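Local coordinates for protein Exo-arabinanase (Penicillium chrysogenum, PDB 3A72) that probably releases arabinobiose from the ends of α-1,5-L-arabinan chains, as a six-bladed β-propeller glycoside hydrolase, at residues S105-P108 against S113-I116; Q168-T173 against V192-T197. All blocks are in the same frame, centred on the assembly; numbering follows the deposited sequence.

Interaction 1: S105-P108 against S113-I116; sequences SSIP and STDI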
loop_
_atom_site.group_PDB
_atom_site.type_symbol
_atom_site.label_atom_id
_atom_site.label_comp_id
_atom_site.label_asym_id
_atom_site.label_seq_id
_atom_site.Cartn_x
_atom_site.Cartn_y
_atom_site.Cartn_z
ATOM N N SER A 105 -2.132 3.922 -10.866
ATOM C CA SER A 105 -1.459 3.906 -12.140
ATOM C C SER A 105 -2.435 3.758 -13.297
ATOM O O SER A 105 -3.186 2.776 -13.415
ATOM C CB SER A 105 -0.416 2.800 -12.150
ATOM O OG SER A 105 0.403 2.956 -13.296
ATOM N N SER A 106 -2.380 4.746 -14.195
ATOM C CA SER A 106 -3.083 4.793 -15.465
ATOM C C SER A 106 -2.248 4.076 -16.492
ATOM O O SER A 106 -1.086 4.429 -16.726
ATOM C CB SER A 106 -3.242 6.274 -15.853
ATOM O OG SER A 106 -3.653 6.405 -17.211
ATOM N N ILE A 107 -2.852 3.040 -17.096
ATOM C CA ILE A 107 -2.126 2.057 -17.907
ATOM C C ILE A 107 -3.078 1.664 -19.034
ATOM O O ILE A 107 -4.208 1.237 -18.741
ATOM C CB ILE A 107 -1.741 0.807 -17.095
ATOM C CG1 ILE A 107 -0.832 1.164 -15.918
ATOM C CG2 ILE A 107 -1.113 -0.275 -17.989
ATOM C CD1 ILE A 107 -0.641 0.025 -14.967
ATOM N N PRO A 108 -2.681 1.724 -20.302
ATOM C CA PRO A 108 -3.560 1.228 -21.371
ATOM C C PRO A 108 -3.721 -0.281 -21.270
ATOM O O PRO A 108 -2.916 -0.984 -20.673
ATOM C CB PRO A 108 -2.784 1.581 -22.649
ATOM C CG PRO A 108 -1.782 2.607 -22.282
ATOM C CD PRO A 108 -1.417 2.215 -20.867
ATOM N N SER A 113 2.523 1.362 -20.985
ATOM C CA SER A 113 3.056 2.470 -20.197
ATOM C C SER A 113 2.442 2.456 -18.812
ATOM O O SER A 113 1.425 1.825 -18.595
ATOM C CB SER A 113 2.801 3.799 -20.898
ATOM O OG SER A 113 1.415 4.026 -21.111
ATOM N N THR A 114 3.074 3.216 -17.925
ATOM C CA THR A 114 2.631 3.418 -16.545
ATOM C C THR A 114 2.626 4.898 -16.219
ATOM O O THR A 114 3.486 5.640 -16.689
ATOM C CB THR A 114 3.541 2.624 -15.574
ATOM O OG1 THR A 114 4.923 2.845 -15.928
ATOM C CG2 THR A 114 3.252 1.154 -15.609
ATOM N N ASP A 115 1.675 5.347 -15.421
ATOM C CA ASP A 115 1.554 6.752 -15.089
ATOM C C ASP A 115 0.841 6.859 -13.751
ATOM O O ASP A 115 -0.388 6.674 -13.668
ATOM C CB ASP A 115 0.804 7.490 -16.176
ATOM C CG ASP A 115 0.654 8.944 -16.003
ATOM O OD1 ASP A 115 1.163 9.565 -15.072
ATOM O OD2 ASP A 115 -0.020 9.577 -16.906
ATOM N N ILE A 116 1.598 7.129 -12.701
ATOM C CA ILE A 116 1.032 7.316 -11.360
ATOM C C ILE A 116 0.448 8.706 -11.320
ATOM O O ILE A 116 1.195 9.711 -11.412
ATOM C CB ILE A 116 2.070 7.092 -10.261
ATOM C CG1 ILE A 116 2.609 5.679 -10.295
ATOM C CG2 ILE A 116 1.462 7.435 -8.915
ATOM C CD1 ILE A 116 3.824 5.467 -9.403
HETATM O O HOH W 1 0.457 5.292 -18.929
#

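Interaction 2: Q168-T173 against V192-T197; sequences QRDNAT and VVEDVT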
loop_
_atom_site.group_PDB
_atom_site.type_symbol
_atom_site.label_atom_id
_atom_site.label_comp_id
_atom_site.label_asym_id
_atom_site.label_seq_id
_atom_site.Cartn_x
_atom_site.Cartn_y
_atom_site.Cartn_z
ATOM N N GLN A 168 11.592 1.339 -12.154
ATOM C CA GLN A 168 12.463 0.624 -13.034
ATOM C C GLN A 168 13.149 1.531 -14.074
ATOM O O GLN A 168 13.865 1.023 -14.955
ATOM C CB GLN A 168 11.731 -0.509 -13.761
ATOM C CG GLN A 168 11.324 -1.653 -12.814
ATOM C CD GLN A 168 10.822 -2.862 -13.535
ATOM O OE1 GLN A 168 11.426 -3.321 -14.593
ATOM N NE2 GLN A 168 9.871 -3.502 -13.048
ATOM N N ARG A 169 12.983 2.847 -13.987
ATOM C CA ARG A 169 13.482 3.701 -15.045
ATOM C C ARG A 169 15.016 3.793 -15.093
ATOM O O ARG A 169 15.567 4.072 -16.158
ATOM C CB ARG A 169 12.868 5.099 -14.962
ATOM C CG ARG A 169 11.417 5.140 -15.286
ATOM C CD ARG A 169 10.691 6.429 -14.963
ATOM N NE ARG A 169 10.831 6.701 -13.535
ATOM C CZ ARG A 169 10.339 7.753 -12.923
ATOM N NH1 ARG A 169 9.560 8.629 -13.518
ATOM N NH2 ARG A 169 10.715 7.894 -11.685
ATOM N N ASP A 170 15.707 3.555 -13.983
ATOM C CA ASP A 170 17.186 3.553 -14.045
ATOM C C ASP A 170 17.710 2.164 -14.423
ATOM O O ASP A 170 18.488 1.538 -13.707
ATOM C CB ASP A 170 17.741 4.034 -12.749
ATOM C CG ASP A 170 19.211 4.495 -12.750
ATOM O OD1 ASP A 170 19.758 4.509 -13.872
ATOM O OD2 ASP A 170 19.653 4.819 -11.585
ATOM N N ASN A 171 17.267 1.717 -15.601
ATOM C CA ASN A 171 17.404 0.312 -16.022
ATOM C C ASN A 171 18.827 -0.003 -16.449
ATOM O O ASN A 171 19.244 -1.112 -16.571
ATOM C CB ASN A 171 16.400 0.007 -17.139
ATOM C CG ASN A 171 16.508 0.880 -18.358
ATOM O OD1 ASN A 171 16.917 2.025 -18.422
ATOM N ND2 ASN A 171 16.047 0.387 -19.494
ATOM N N ALA A 172 19.639 1.009 -16.720
ATOM C CA ALA A 172 21.027 0.646 -17.060
ATOM C C ALA A 172 21.779 0.138 -15.850
ATOM O O ALA A 172 22.803 -0.526 -16.028
ATOM C CB ALA A 172 21.753 1.837 -17.624
ATOM N N THR A 173 21.304 0.423 -14.622
ATOM C CA THR A 173 22.063 0.138 -13.494
ATOM C C THR A 173 21.382 -0.827 -12.507
ATOM O O THR A 173 22.073 -1.580 -11.817
ATOM C CB THR A 173 22.310 1.491 -12.811
ATOM O OG1 THR A 173 22.898 2.382 -13.793
ATOM C CG2 THR A 173 23.257 1.246 -11.645
ATOM N N VAL A 192 13.103 13.106 -8.599
ATOM C CA VAL A 192 13.172 11.754 -8.079
ATOM C C VAL A 192 14.351 11.606 -7.131
ATOM O O VAL A 192 15.496 11.898 -7.494
ATOM C CB VAL A 192 13.272 10.728 -9.260
ATOM C CG1 VAL A 192 13.397 9.323 -8.728
ATOM C CG2 VAL A 192 12.040 10.918 -10.149
ATOM N N VAL A 193 14.116 11.095 -5.950
ATOM C CA VAL A 193 15.121 10.786 -4.925
ATOM C C VAL A 193 15.208 9.287 -4.775
ATOM O O VAL A 193 14.209 8.638 -4.479
ATOM C CB VAL A 193 14.770 11.466 -3.593
ATOM C CG1 VAL A 193 15.790 11.101 -2.529
ATOM C CG2 VAL A 193 14.713 12.954 -3.776
ATOM N N GLU A 194 16.399 8.719 -4.979
ATOM C CA GLU A 194 16.585 7.283 -4.774
ATOM C C GLU A 194 16.629 6.943 -3.299
ATOM O O GLU A 194 17.409 7.518 -2.542
ATOM C CB GLU A 194 17.880 6.824 -5.448
ATOM C CG GLU A 194 17.907 7.103 -6.925
ATOM C CD GLU A 194 17.062 6.159 -7.699
ATOM O OE1 GLU A 194 16.658 5.053 -7.313
ATOM O OE2 GLU A 194 16.865 6.491 -8.904
ATOM N N ASP A 195 15.798 6.044 -2.871
ATOM C CA ASP A 195 15.730 5.619 -1.474
ATOM C C ASP A 195 16.426 4.275 -1.238
ATOM O O ASP A 195 17.194 4.147 -0.288
ATOM C CB ASP A 195 14.259 5.563 -1.052
ATOM C CG ASP A 195 13.653 6.906 -0.864
ATOM O OD1 ASP A 195 14.382 7.884 -0.551
ATOM O OD2 ASP A 195 12.385 7.001 -0.996
ATOM N N VAL A 196 16.090 3.285 -2.068
ATOM C CA VAL A 196 16.627 1.955 -1.889
ATOM C C VAL A 196 17.189 1.483 -3.242
ATOM O O VAL A 196 16.424 1.294 -4.206
ATOM C CB VAL A 196 15.610 0.959 -1.330
ATOM C CG1 VAL A 196 16.242 -0.430 -1.249
ATOM C CG2 VAL A 196 15.093 1.409 0.023
ATOM N N THR A 197 18.504 1.333 -3.296
ATOM C CA THR A 197 19.226 0.788 -4.428
ATOM C C THR A 197 20.223 -0.235 -3.925
ATOM O O THR A 197 20.742 -0.098 -2.805
ATOM C CB THR A 197 19.965 1.858 -5.244
ATOM O OG1 THR A 197 21.067 2.319 -4.520
ATOM C CG2 THR A 197 19.083 3.066 -5.573
#

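Interaction 1: S105-P108 against S113-I116
S113 and D115 meet P108, S105 and S106 where a β-hairpin is held together near its turn as the strands begin to part. S113 OG lies against P108 CD, and a water links it to S106 O. The buried S113 O has no polar partner and faces I107 CG2 at 3.3 Å. Further from the turn D115 takes over: its O accepts from S106 N at 2.8 Å, the donor tilted 32° from the carbonyl plane, and S105 CA adds a CA-H...O contact to the same oxygen. With OG anti to the backbone N (chi1 -169°), S105 brings its hydroxyl up to D115 N for a weak bond of 3.4 Å. S105 and I116 form an antiparallel non-hydrogen-bonded pair, their side chains on one face; D115 and S106 bring their CB atoms to 4.2 Å of each other. I107 and T114 lie side by side. S106 OG bonds to D72 and N75, D115 OD2 also to N75. Strands 100-106 and 114-121 are the middle pair of a four-stranded propeller blade; I116 packs on I134 of outer strand 129-137 and on V149 and P152 of strand 149-157 in the next blade.

Interaction 2: Q168-T173 against V192-T197
R169 and D170, in a loop bent by an inverse gamma turn centred on D170, face V192 and E194 with the backbones well separated, the CA atoms of R169 and V192 being 10.7 Å apart and those of D170 and E194 10.0 Å. Only side chains approach across this gap, at two points. In the first, the R169 and V192 side chains cross obliquely, and R169 NH2 lies 3.6 Å from V192 CG2. The arginine chain bends at chi3 (-58°), carrying the guanidinium over to the valine. Bonds from beyond the two segments fix the guanidinium: NE forms a salt bridge with D167, NH1 donates to A136 O, and NH2 makes a weak bond to Y165 OH. V192 rests on Y165 and D167 as well, so the two residues share a support.

The second point sets like charges against each other, with D170 OD2 4.2 Å from E194 OE2. Proximity of this kind would tend to raise the proton affinity of one carboxylate, though solvent at this surface may screen it; R169 NH2, 6.9 Å from E194 OE2, is too distant for a direct bond. E194 OE1 is held by T177 OG1, which probably restricts how far the carboxylate can turn away. Within the loop, a weak N171 N to R169 O bond spans the gamma turn, and T173 N to D170 O, at 3.2 Å, ties the part that follows.

This is a sparse surface contact, burying 107 Å² in all. The loop connects strands 160-167 and 177-183, while E194 lies on the outermost strand of the same blade, 193-196, packed on V179 of strand 177-183; further along that strand, D195 and V196 form a classic β-bulge opposite M178.

Overall arrangement
Followed from the N terminus, the chain first closes interaction 1, a tight hairpin loop with four residues between its segments, in the blade that opens with strand 82-87 and ends with strand 129-137. The next blade runs from strand 149-157 to strand 193-196, and there interaction 2 closes a wider loop that encloses strand 177-183. The two neither nest nor cross: they follow in series, with centres 18 Å apart. Strand 129-137 runs between them: A136 is touched by D115 and accepts a bond from R169. The I107 side chain comes to about 7 Å from a bound arabinofuranose, and Q168, at the start of the 168-173 loop though not in the contact itself, touches bound sugar.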